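Local coordinates for Xaa-Pro dipeptidase (Pyrococcus horikoshii, PDB 1WY2), which probably splits dipeptides that carry proline at the C-terminal position and a nonpolar residue at the N-terminal one, using two metal ions per subunit, at residues A[123-128]-A[290-295]; A[133-138]-A[218-223]; A[140-145]-A[174-179]. All blocks are in the same frame, centred on the assembly; numbering follows the deposited sequence.

Interaction 1: residues A[123-128]-A[290-295]; sequences DMRIIK and GLEVHE. With CAC (cacodylate ion), chain C.
Arg-125, from helix 118-125, bonds to both Glu-292 and Glu-295, while Lys-128, from the loop that follows, bonds to Glu-295 alone; the four charged groups show how one network can satisfy two acids with different geometries. The chain of Arg-125 turns about CG-CD (chi3 58°), and its side chain crosses those of Glu-292 and Glu-295 at about a right angle. Glu-292 takes the straight bond: Arg-125 NH2 lies 2.8 Å from Glu-292 OE1, in the guanidinium plane and on the anti lone pair, with an N-H...O angle of 165°. NH1 adds a weak bond to the same oxygen. Glu-295 is met quite differently, its carboxylate plane standing steeply, 77°, to the guanidinium, because Arg-125 NH2 comes down on Glu-295 OE2 at 2.9 Å from above the carboxylate. Glu-292 N, 2.9 Å from that oxygen, arrives nearly along the C-O bond. The other oxygen, Glu-295 OE1, receives Lys-128 NZ at 2.7 Å, the two side chains coming from opposite directions; Lys-128 NZ also bonds to Arg-125 O at 2.8 Å, which ties the lysine back to that carbonyl. One water sits at the guanidinium edge, accepting from Arg-125 NE and Leu-291 N and donating to Glu-295 OE1. Outside the pair of segments, Lys-27 makes a salt bridge to Glu-292 OE2. The network thus joins the creatinase/prolidase N-terminal domain to the metallopeptidase domain. With both oxygens of the buried Glu-295 bonded to cationic groups, its ionised form is probably favoured, and the two cations are probably offset in large part by the two glutamates.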
loop_
_atom_site.group_PDB
_atom_site.type_symbol
_atom_site.label_atom_id
_atom_site.label_comp_id
_atom_site.label_asym_id
_atom_site.label_seq_id
_atom_site.Cartn_x
_atom_site.Cartn_y
_atom_site.Cartn_z
ATOM N N ASP A 123 -12.841 -14.970 -11.855
ATOM C CA ASP A 123 -13.328 -15.281 -13.190
ATOM C C ASP A 123 -13.612 -14.035 -14.023
ATOM O O ASP A 123 -13.437 -14.050 -15.239
ATOM C CB ASP A 123 -14.572 -16.175 -13.106
ATOM C CG ASP A 123 -14.235 -17.610 -12.712
ATOM O OD1 ASP A 123 -13.037 -17.923 -12.531
ATOM O OD2 ASP A 123 -15.168 -18.430 -12.580
ATOM N N MET A 124 -14.044 -12.959 -13.373
ATOM C CA MET A 124 -14.315 -11.716 -14.084
ATOM C C MET A 124 -13.041 -10.925 -14.372
ATOM O O MET A 124 -12.753 -10.600 -15.524
ATOM C CB MET A 124 -15.272 -10.827 -13.285
ATOM C CG MET A 124 -16.689 -11.366 -13.165
ATOM S SD MET A 124 -17.803 -10.123 -12.470
ATOM C CE MET A 124 -17.259 -10.115 -10.756
ATOM N N ARG A 125 -12.268 -10.636 -13.330
ATOM C CA ARG A 125 -11.056 -9.836 -13.487
ATOM C C ARG A 125 -9.906 -10.464 -14.274
ATOM O O ARG A 125 -9.106 -9.746 -14.869
ATOM C CB ARG A 125 -10.549 -9.384 -12.112
ATOM C CG ARG A 125 -11.372 -8.246 -11.496
ATOM C CD ARG A 125 -10.892 -7.892 -10.092
ATOM N NE ARG A 125 -9.482 -7.511 -10.076
ATOM C CZ ARG A 125 -8.737 -7.455 -8.977
ATOM N NH1 ARG A 125 -9.264 -7.749 -7.795
ATOM N NH2 ARG A 125 -7.454 -7.124 -9.063
ATOM N N ILE A 126 -9.837 -11.790 -14.288
ATOM C CA ILE A 126 -8.762 -12.497 -14.983
ATOM C C ILE A 126 -8.790 -12.340 -16.508
ATOM O O ILE A 126 -7.772 -12.530 -17.174
ATOM C CB ILE A 126 -8.768 -13.999 -14.607
ATOM C CG1 ILE A 126 -7.393 -14.613 -14.899
ATOM C CG2 ILE A 126 -9.875 -14.723 -15.360
ATOM C CD1 ILE A 126 -7.196 -15.999 -14.299
ATOM N N ILE A 127 -9.954 -12.000 -17.054
ATOM C CA ILE A 127 -10.097 -11.785 -18.492
ATOM C C ILE A 127 -10.322 -10.292 -18.704
ATOM O O ILE A 127 -11.333 -9.744 -18.269
ATOM C CB ILE A 127 -11.303 -12.557 -19.068
ATOM C CG1 ILE A 127 -11.167 -14.051 -18.753
ATOM C CG2 ILE A 127 -11.399 -12.316 -20.578
ATOM C CD1 ILE A 127 -9.890 -14.696 -19.265
ATOM N N LYS A 128 -9.374 -9.631 -19.364
ATOM C CA LYS A 128 -9.480 -8.197 -19.608
ATOM C C LYS A 128 -10.286 -7.872 -20.863
ATOM O O LYS A 128 -10.201 -8.574 -21.873
ATOM C CB LYS A 128 -8.083 -7.565 -19.731
ATOM C CG LYS A 128 -7.416 -7.195 -18.404
ATOM C CD LYS A 128 -7.149 -8.412 -17.531
ATOM C CE LYS A 128 -6.464 -8.014 -16.226
ATOM N NZ LYS A 128 -6.369 -9.164 -15.264
ATOM N N GLY A 290 -3.378 -6.197 -13.510
ATOM C CA GLY A 290 -4.643 -5.541 -13.811
ATOM C C GLY A 290 -4.861 -4.389 -12.853
ATOM O O GLY A 290 -4.039 -3.478 -12.785
ATOM N N LEU A 291 -5.968 -4.416 -12.118
ATOM C CA LEU A 291 -6.245 -3.371 -11.141
ATOM C C LEU A 291 -5.193 -3.430 -10.031
ATOM O O LEU A 291 -4.999 -2.464 -9.294
ATOM C CB LEU A 291 -7.648 -3.540 -10.557
ATOM C CG LEU A 291 -8.783 -3.183 -11.517
ATOM C CD1 LEU A 291 -10.110 -3.583 -10.889
ATOM C CD2 LEU A 291 -8.754 -1.687 -11.826
ATOM N N GLU A 292 -4.534 -4.579 -9.911
ATOM C CA GLU A 292 -3.462 -4.771 -8.934
ATOM C C GLU A 292 -2.234 -5.252 -9.703
ATOM O O GLU A 292 -2.367 -5.908 -10.734
ATOM C CB GLU A 292 -3.870 -5.801 -7.877
ATOM C CG GLU A 292 -4.939 -5.280 -6.926
ATOM C CD GLU A 292 -5.510 -6.357 -6.030
ATOM O OE1 GLU A 292 -6.224 -7.233 -6.550
ATOM O OE2 GLU A 292 -5.247 -6.328 -4.809
ATOM N N VAL A 293 -1.038 -4.927 -9.223
ATOM C CA VAL A 293 0.160 -5.350 -9.935
ATOM C C VAL A 293 0.361 -6.862 -9.830
ATOM O O VAL A 293 0.938 -7.476 -10.724
ATOM C CB VAL A 293 1.417 -4.593 -9.435
ATOM C CG1 VAL A 293 1.860 -5.129 -8.100
ATOM C CG2 VAL A 293 2.530 -4.703 -10.473
ATOM N N HIS A 294 -0.121 -7.455 -8.739
ATOM C CA HIS A 294 -0.045 -8.900 -8.536
ATOM C C HIS A 294 -1.458 -9.468 -8.430
ATOM O O HIS A 294 -2.139 -9.256 -7.425
ATOM C CB HIS A 294 0.695 -9.254 -7.241
ATOM C CG HIS A 294 2.159 -8.953 -7.271
ATOM N ND1 HIS A 294 2.732 -7.974 -6.489
ATOM C CD2 HIS A 294 3.170 -9.511 -7.977
ATOM C CE1 HIS A 294 4.033 -7.944 -6.711
ATOM N NE2 HIS A 294 4.324 -8.866 -7.611
ATOM N N GLU A 295 -1.904 -10.171 -9.465
ATOM C CA GLU A 295 -3.229 -10.783 -9.446
ATOM C C GLU A 295 -3.251 -12.094 -10.228
ATOM O O GLU A 295 -2.202 -12.604 -10.614
ATOM C CB GLU A 295 -4.308 -9.807 -9.953
ATOM C CG GLU A 295 -4.100 -9.193 -11.332
ATOM C CD GLU A 295 -5.219 -8.212 -11.688
ATOM O OE1 GLU A 295 -5.989 -8.487 -12.633
ATOM O OE2 GLU A 295 -5.337 -7.170 -11.013
HETATM AS AS CAC C . 7.335 -7.292 -9.248
HETATM O O1 CAC C . 7.703 -7.625 -10.825
HETATM O O2 CAC C . 6.899 -8.713 -8.567
HETATM C C1 CAC C . 8.832 -6.664 -8.318
HETATM C C2 CAC C . 5.841 -6.170 -9.109
HETATM O O HOH W 1 -7.996 -6.584 -12.438
#

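Interaction 2: residues A[133-138]-A[218-223]; sequences IKIIEK and QHYNSD. With ZN (zinc ion), chain D; ZN (zinc ion), chain E.
The strand that packs Tyr-220 against Ile-135 and Ile-136 leads, three residues on, to Asp-223, whose carboxylate bridges two zinc ions: OD1 of Asp-223 is 2.0 Å from one and OD2 is 2.1 Å from the other. Asp-212 and Glu-330 complete the first metal's protein ligands, and His-287, Glu-316 and Glu-330 those of the second. The contact with helix 130-153 itself is apolar. Tyr-220 lies obliquely against two neighbouring isoleucines, Ile-135 bringing CG2 to 3.9 Å from Tyr-220 CB while Ile-135 CD1 lies near Tyr-220 CD1. Ile-136 comes obliquely to the other side of the ring, with its CG1 3.8 Å from Tyr-220 CD2. The phenol is held by its far end, since Tyr-220 OH is hydrogen-bonded to Glu-132 OE2, just before the helical segment. In the pita-bread fold of the M24 metallopeptidases, helices pack on the outside of a curved antiparallel sheet whose inner side carries the metals; strand 220-229 belongs to that sheet, with helix 130-153 against it and the metal ligand Asp-223 further along. Ile-136 CG2 rests 3.7 Å from Asn-221 O, a buried carbonyl oxygen with no polar partner in the model. Asn-221 points away from the helix, and its ND2 bonds to Gly-290 O. Ile-135 CG2 also lies 4.0 Å from CB of the exposed Gln-218, which with His-219 forms the turn between strands 208-217 and 220-229.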
loop_
_atom_site.group_PDB
_atom_site.type_symbol
_atom_site.label_atom_id
_atom_site.label_comp_id
_atom_site.label_asym_id
_atom_site.label_seq_id
_atom_site.Cartn_x
_atom_site.Cartn_y
_atom_site.Cartn_z
ATOM N N ILE A 133 -7.545 -3.506 -21.704
ATOM C CA ILE A 133 -6.277 -3.763 -22.372
ATOM C C ILE A 133 -5.643 -2.466 -22.861
ATOM O O ILE A 133 -4.435 -2.273 -22.730
ATOM C CB ILE A 133 -6.463 -4.747 -23.550
ATOM C CG1 ILE A 133 -6.817 -6.134 -23.000
ATOM C CG2 ILE A 133 -5.192 -4.815 -24.393
ATOM C CD1 ILE A 133 -7.229 -7.142 -24.063
ATOM N N LYS A 134 -6.458 -1.571 -23.413
ATOM C CA LYS A 134 -5.950 -0.291 -23.895
ATOM C C LYS A 134 -5.332 0.526 -22.759
ATOM O O LYS A 134 -4.301 1.175 -22.943
ATOM C CB LYS A 134 -7.072 0.512 -24.560
ATOM C CG LYS A 134 -7.562 -0.091 -25.866
ATOM C CD LYS A 134 -8.692 0.731 -26.463
ATOM C CE LYS A 134 -9.176 0.128 -27.774
ATOM N NZ LYS A 134 -10.294 0.910 -28.371
ATOM N N ILE A 135 -5.959 0.495 -21.587
ATOM C CA ILE A 135 -5.441 1.235 -20.441
ATOM C C ILE A 135 -4.131 0.611 -19.968
ATOM O O ILE A 135 -3.160 1.317 -19.698
ATOM C CB ILE A 135 -6.442 1.242 -19.266
ATOM C CG1 ILE A 135 -7.787 1.811 -19.727
ATOM C CG2 ILE A 135 -5.890 2.094 -18.123
ATOM C CD1 ILE A 135 -8.837 1.878 -18.628
ATOM N N ILE A 136 -4.104 -0.714 -19.870
ATOM C CA ILE A 136 -2.895 -1.406 -19.434
ATOM C C ILE A 136 -1.762 -1.161 -20.434
ATOM O O ILE A 136 -0.615 -0.947 -20.043
ATOM C CB ILE A 136 -3.140 -2.924 -19.292
ATOM C CG1 ILE A 136 -4.050 -3.185 -18.089
ATOM C CG2 ILE A 136 -1.813 -3.660 -19.136
ATOM C CD1 ILE A 136 -4.683 -4.565 -18.080
ATOM N N GLU A 137 -2.083 -1.180 -21.725
ATOM C CA GLU A 137 -1.056 -0.957 -22.739
ATOM C C GLU A 137 -0.451 0.438 -22.597
ATOM O O GLU A 137 0.756 0.616 -22.769
ATOM C CB GLU A 137 -1.639 -1.160 -24.145
ATOM C CG GLU A 137 -0.621 -0.998 -25.270
ATOM C CD GLU A 137 -0.899 -1.910 -26.454
ATOM O OE1 GLU A 137 -2.087 -2.128 -26.775
ATOM O OE2 GLU A 137 0.073 -2.399 -27.071
ATOM N N LYS A 138 -1.278 1.429 -22.271
ATOM C CA LYS A 138 -0.772 2.788 -22.099
ATOM C C LYS A 138 0.125 2.861 -20.863
ATOM O O LYS A 138 1.137 3.565 -20.860
ATOM C CB LYS A 138 -1.927 3.789 -21.964
ATOM C CG LYS A 138 -1.495 5.244 -22.084
ATOM C CD LYS A 138 -0.959 5.529 -23.481
ATOM C CE LYS A 138 -0.616 6.998 -23.678
ATOM N NZ LYS A 138 -0.170 7.235 -25.085
ATOM N N GLN A 218 -4.603 5.400 -14.628
ATOM C CA GLN A 218 -6.047 5.300 -14.716
ATOM C C GLN A 218 -6.559 3.979 -14.140
ATOM O O GLN A 218 -7.351 3.267 -14.763
ATOM C CB GLN A 218 -6.484 5.508 -16.173
ATOM C CG GLN A 218 -6.381 6.978 -16.594
ATOM C CD GLN A 218 -6.562 7.216 -18.085
ATOM O OE1 GLN A 218 -7.398 6.592 -18.734
ATOM N NE2 GLN A 218 -5.783 8.146 -18.629
ATOM N N HIS A 219 -6.067 3.672 -12.938
ATOM C CA HIS A 219 -6.447 2.490 -12.169
ATOM C C HIS A 219 -5.808 1.153 -12.536
ATOM O O HIS A 219 -5.914 0.190 -11.770
ATOM C CB HIS A 219 -7.971 2.348 -12.174
ATOM C CG HIS A 219 -8.678 3.488 -11.510
ATOM N ND1 HIS A 219 -8.671 3.674 -10.144
ATOM C CD2 HIS A 219 -9.384 4.522 -12.027
ATOM C CE1 HIS A 219 -9.341 4.773 -9.848
ATOM N NE2 HIS A 219 -9.785 5.306 -10.973
ATOM N N TYR A 220 -5.138 1.084 -13.682
ATOM C CA TYR A 220 -4.499 -0.162 -14.086
ATOM C C TYR A 220 -2.984 -0.103 -13.982
ATOM O O TYR A 220 -2.391 0.971 -13.989
ATOM C CB TYR A 220 -4.946 -0.565 -15.493
ATOM C CG TYR A 220 -6.373 -1.062 -15.486
ATOM C CD1 TYR A 220 -7.439 -0.167 -15.402
ATOM C CD2 TYR A 220 -6.656 -2.428 -15.467
ATOM C CE1 TYR A 220 -8.751 -0.618 -15.293
ATOM C CE2 TYR A 220 -7.973 -2.894 -15.356
ATOM C CZ TYR A 220 -9.013 -1.976 -15.269
ATOM O OH TYR A 220 -10.312 -2.407 -15.137
ATOM N N ASN A 221 -2.365 -1.273 -13.881
ATOM C CA ASN A 221 -0.920 -1.364 -13.706
ATOM C C ASN A 221 -0.110 -1.888 -14.882
ATOM O O ASN A 221 -0.647 -2.464 -15.826
ATOM C CB ASN A 221 -0.634 -2.244 -12.485
ATOM C CG ASN A 221 -1.150 -1.633 -11.194
ATOM O OD1 ASN A 221 -0.464 -0.838 -10.557
ATOM N ND2 ASN A 221 -2.372 -1.996 -10.808
ATOM N N SER A 222 1.202 -1.667 -14.798
ATOM C CA SER A 222 2.162 -2.136 -15.794
ATOM C C SER A 222 3.353 -2.656 -14.988
ATOM O O SER A 222 3.520 -2.305 -13.818
ATOM C CB SER A 222 2.593 -1.001 -16.729
ATOM O OG SER A 222 3.090 0.106 -16.000
ATOM N N ASP A 223 4.183 -3.484 -15.605
ATOM C CA ASP A 223 5.311 -4.074 -14.894
ATOM C C ASP A 223 6.374 -4.455 -15.913
ATOM O O ASP A 223 6.085 -5.157 -16.882
ATOM C CB ASP A 223 4.807 -5.314 -14.146
ATOM C CG ASP A 223 5.761 -5.804 -13.083
ATOM O OD1 ASP A 223 6.891 -5.281 -12.977
ATOM O OD2 ASP A 223 5.358 -6.731 -12.351
HETATM ZN ZN ZN D . 8.455 -6.257 -12.176
HETATM ZN ZN ZN E . 6.339 -8.593 -12.047
#

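Interaction 3: residues A[140-145]-A[174-179]; sequences CEIADK and NGAEKP
Ile-142 and Asn-174 mark the tight side of this contact, whereas Lys-145 and the same asparagine form its loose rim. On the packed side Ile-142 turns its CD1 methyl onto the backbone of the turn: CD1 lies 3.5 Å from Asn-174 O and 4.0 Å from Ala-176 N. Its other branch, CG2, faces the methyl of Ala-176 across 4.3 Å, CB to CG2. Met-171 of helix 160-173 and Ala-215 and Tyr-217 of strand 208-217 also touch Ile-142, so the residue is buried between two helices and the sheet. The outer side is different. Lys-145 stretches out fully beyond CG, crossing Asn-174 at a slant, and stops with NZ 4.0 Å from Asn-174 OD1. A water links the two, accepting from Lys-145 NZ at 3.2 Å and giving only a weak bond to Asn-174 OD1. The amide's firmer partner is Leu-170, whose O accepts from ND2. Ala-176 O, within the turn, accepts from Arg-161 NH2 of the second subunit. The backbone that Ile-142 covers is a Schellman motif: Gly-175, with positive phi, is the C-prime residue that ends helix 160-173, its N bonded to Lys-172 O and Ala-176 N to Met-171 O.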
loop_
_atom_site.group_PDB
_atom_site.type_symbol
_atom_site.label_atom_id
_atom_site.label_comp_id
_atom_site.label_asym_id
_atom_site.label_seq_id
_atom_site.Cartn_x
_atom_site.Cartn_y
_atom_site.Cartn_z
ATOM N N CYS A 140 1.912 0.522 -19.814
ATOM C CA CYS A 140 3.146 -0.134 -20.220
ATOM C C CYS A 140 3.991 0.812 -21.066
ATOM O O CYS A 140 5.219 0.746 -21.042
ATOM C CB CYS A 140 2.839 -1.414 -21.006
ATOM S SG CYS A 140 2.174 -2.768 -19.995
ATOM N N GLU A 141 3.332 1.693 -21.814
ATOM C CA GLU A 141 4.043 2.660 -22.647
ATOM C C GLU A 141 4.788 3.619 -21.722
ATOM O O GLU A 141 5.925 4.008 -21.991
ATOM C CB GLU A 141 3.054 3.443 -23.516
ATOM C CG GLU A 141 3.714 4.339 -24.551
ATOM C CD GLU A 141 2.710 5.183 -25.316
ATOM O OE1 GLU A 141 2.226 6.189 -24.756
ATOM O OE2 GLU A 141 2.401 4.833 -26.475
ATOM N N ILE A 142 4.131 3.998 -20.631
ATOM C CA ILE A 142 4.723 4.892 -19.645
ATOM C C ILE A 142 5.886 4.177 -18.949
ATOM O O ILE A 142 6.920 4.785 -18.666
ATOM C CB ILE A 142 3.670 5.332 -18.594
ATOM C CG1 ILE A 142 2.619 6.219 -19.269
ATOM C CG2 ILE A 142 4.342 6.075 -17.440
ATOM C CD1 ILE A 142 1.494 6.646 -18.358
ATOM N N ALA A 143 5.718 2.884 -18.688
ATOM C CA ALA A 143 6.771 2.108 -18.034
ATOM C C ALA A 143 7.975 1.995 -18.968
ATOM O O ALA A 143 9.119 2.089 -18.525
ATOM C CB ALA A 143 6.254 0.715 -17.664
ATOM N N ASP A 144 7.715 1.790 -20.259
ATOM C CA ASP A 144 8.799 1.694 -21.240
ATOM C C ASP A 144 9.605 2.991 -21.244
ATOM O O ASP A 144 10.835 2.972 -21.275
ATOM C CB ASP A 144 8.251 1.438 -22.653
ATOM C CG ASP A 144 7.954 -0.030 -22.916
ATOM O OD1 ASP A 144 8.740 -0.893 -22.465
ATOM O OD2 ASP A 144 6.945 -0.320 -23.596
ATOM N N LYS A 145 8.906 4.120 -21.215
ATOM C CA LYS A 145 9.577 5.417 -21.207
ATOM C C LYS A 145 10.427 5.573 -19.953
ATOM O O LYS A 145 11.514 6.153 -19.993
ATOM C CB LYS A 145 8.552 6.553 -21.277
ATOM C CG LYS A 145 7.896 6.705 -22.636
ATOM C CD LYS A 145 6.895 7.844 -22.638
ATOM C CE LYS A 145 6.320 8.051 -24.030
ATOM N NZ LYS A 145 5.342 9.175 -24.057
ATOM N N ASN A 174 4.024 11.988 -17.078
ATOM C CA ASN A 174 3.518 11.380 -18.299
ATOM C C ASN A 174 2.109 10.827 -18.113
ATOM O O ASN A 174 1.601 10.100 -18.967
ATOM C CB ASN A 174 4.460 10.280 -18.785
ATOM C CG ASN A 174 5.598 10.826 -19.619
ATOM O OD1 ASN A 174 5.389 11.317 -20.731
ATOM N ND2 ASN A 174 6.808 10.756 -19.086
ATOM N N GLY A 175 1.484 11.171 -16.990
ATOM C CA GLY A 175 0.121 10.731 -16.745
ATOM C C GLY A 175 -0.128 9.695 -15.667
ATOM O O GLY A 175 -1.275 9.488 -15.266
ATOM N N ALA A 176 0.921 9.035 -15.190
ATOM C CA ALA A 176 0.741 8.022 -14.159
ATOM C C ALA A 176 0.315 8.635 -12.826
ATOM O O ALA A 176 0.756 9.726 -12.464
ATOM C CB ALA A 176 2.031 7.226 -13.982
ATOM N N GLU A 177 -0.557 7.937 -12.105
ATOM C CA GLU A 177 -1.012 8.401 -10.799
ATOM C C GLU A 177 0.192 8.367 -9.865
ATOM O O GLU A 177 0.405 9.273 -9.054
ATOM C CB GLU A 177 -2.089 7.469 -10.243
ATOM C CG GLU A 177 -3.344 7.359 -11.079
ATOM C CD GLU A 177 -4.269 6.266 -10.572
ATOM O OE1 GLU A 177 -4.445 6.165 -9.338
ATOM O OE2 GLU A 177 -4.822 5.515 -11.403
ATOM N N LYS A 178 0.970 7.297 -9.995
ATOM C CA LYS A 178 2.158 7.073 -9.185
ATOM C C LYS A 178 2.778 5.753 -9.636
ATOM O O LYS A 178 2.243 5.089 -10.525
ATOM C CB LYS A 178 1.772 6.991 -7.706
ATOM C CG LYS A 178 0.717 5.942 -7.398
ATOM C CD LYS A 178 0.313 5.987 -5.932
ATOM C CE LYS A 178 -0.784 4.982 -5.629
ATOM N NZ LYS A 178 -1.200 5.040 -4.198
ATOM N N PRO A 179 3.923 5.365 -9.050
ATOM C CA PRO A 179 4.542 4.098 -9.457
ATOM C C PRO A 179 3.636 2.940 -9.044
ATOM O O PRO A 179 2.941 3.027 -8.034
ATOM C CB PRO A 179 5.866 4.093 -8.688
ATOM C CG PRO A 179 6.159 5.554 -8.483
ATOM C CD PRO A 179 4.802 6.104 -8.126
HETATM O O HOH W 2 7.199 11.765 -23.683
#

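Along the chain the three contacts are nested: interaction 3 closes the innermost loop, interaction 2 encloses it, and interaction 1 encloses both. Helix 130-153 serves interactions 2 and 3, whose centres are 9 Å apart and which reach the same sheet; they touch where His-219 N probably bonds to Glu-177 OE2. Interaction 1 lies about 11 Å from interaction 2, centre to centre, and meets it through Gly-290 O and Asn-221 N, while its centre is about 19 Å from that of interaction 3. Helix 130-153 thus packs on the sheet that bears metal ligand Asp-223, while loop 290-295 joins that catalytic part to the N-terminal domain.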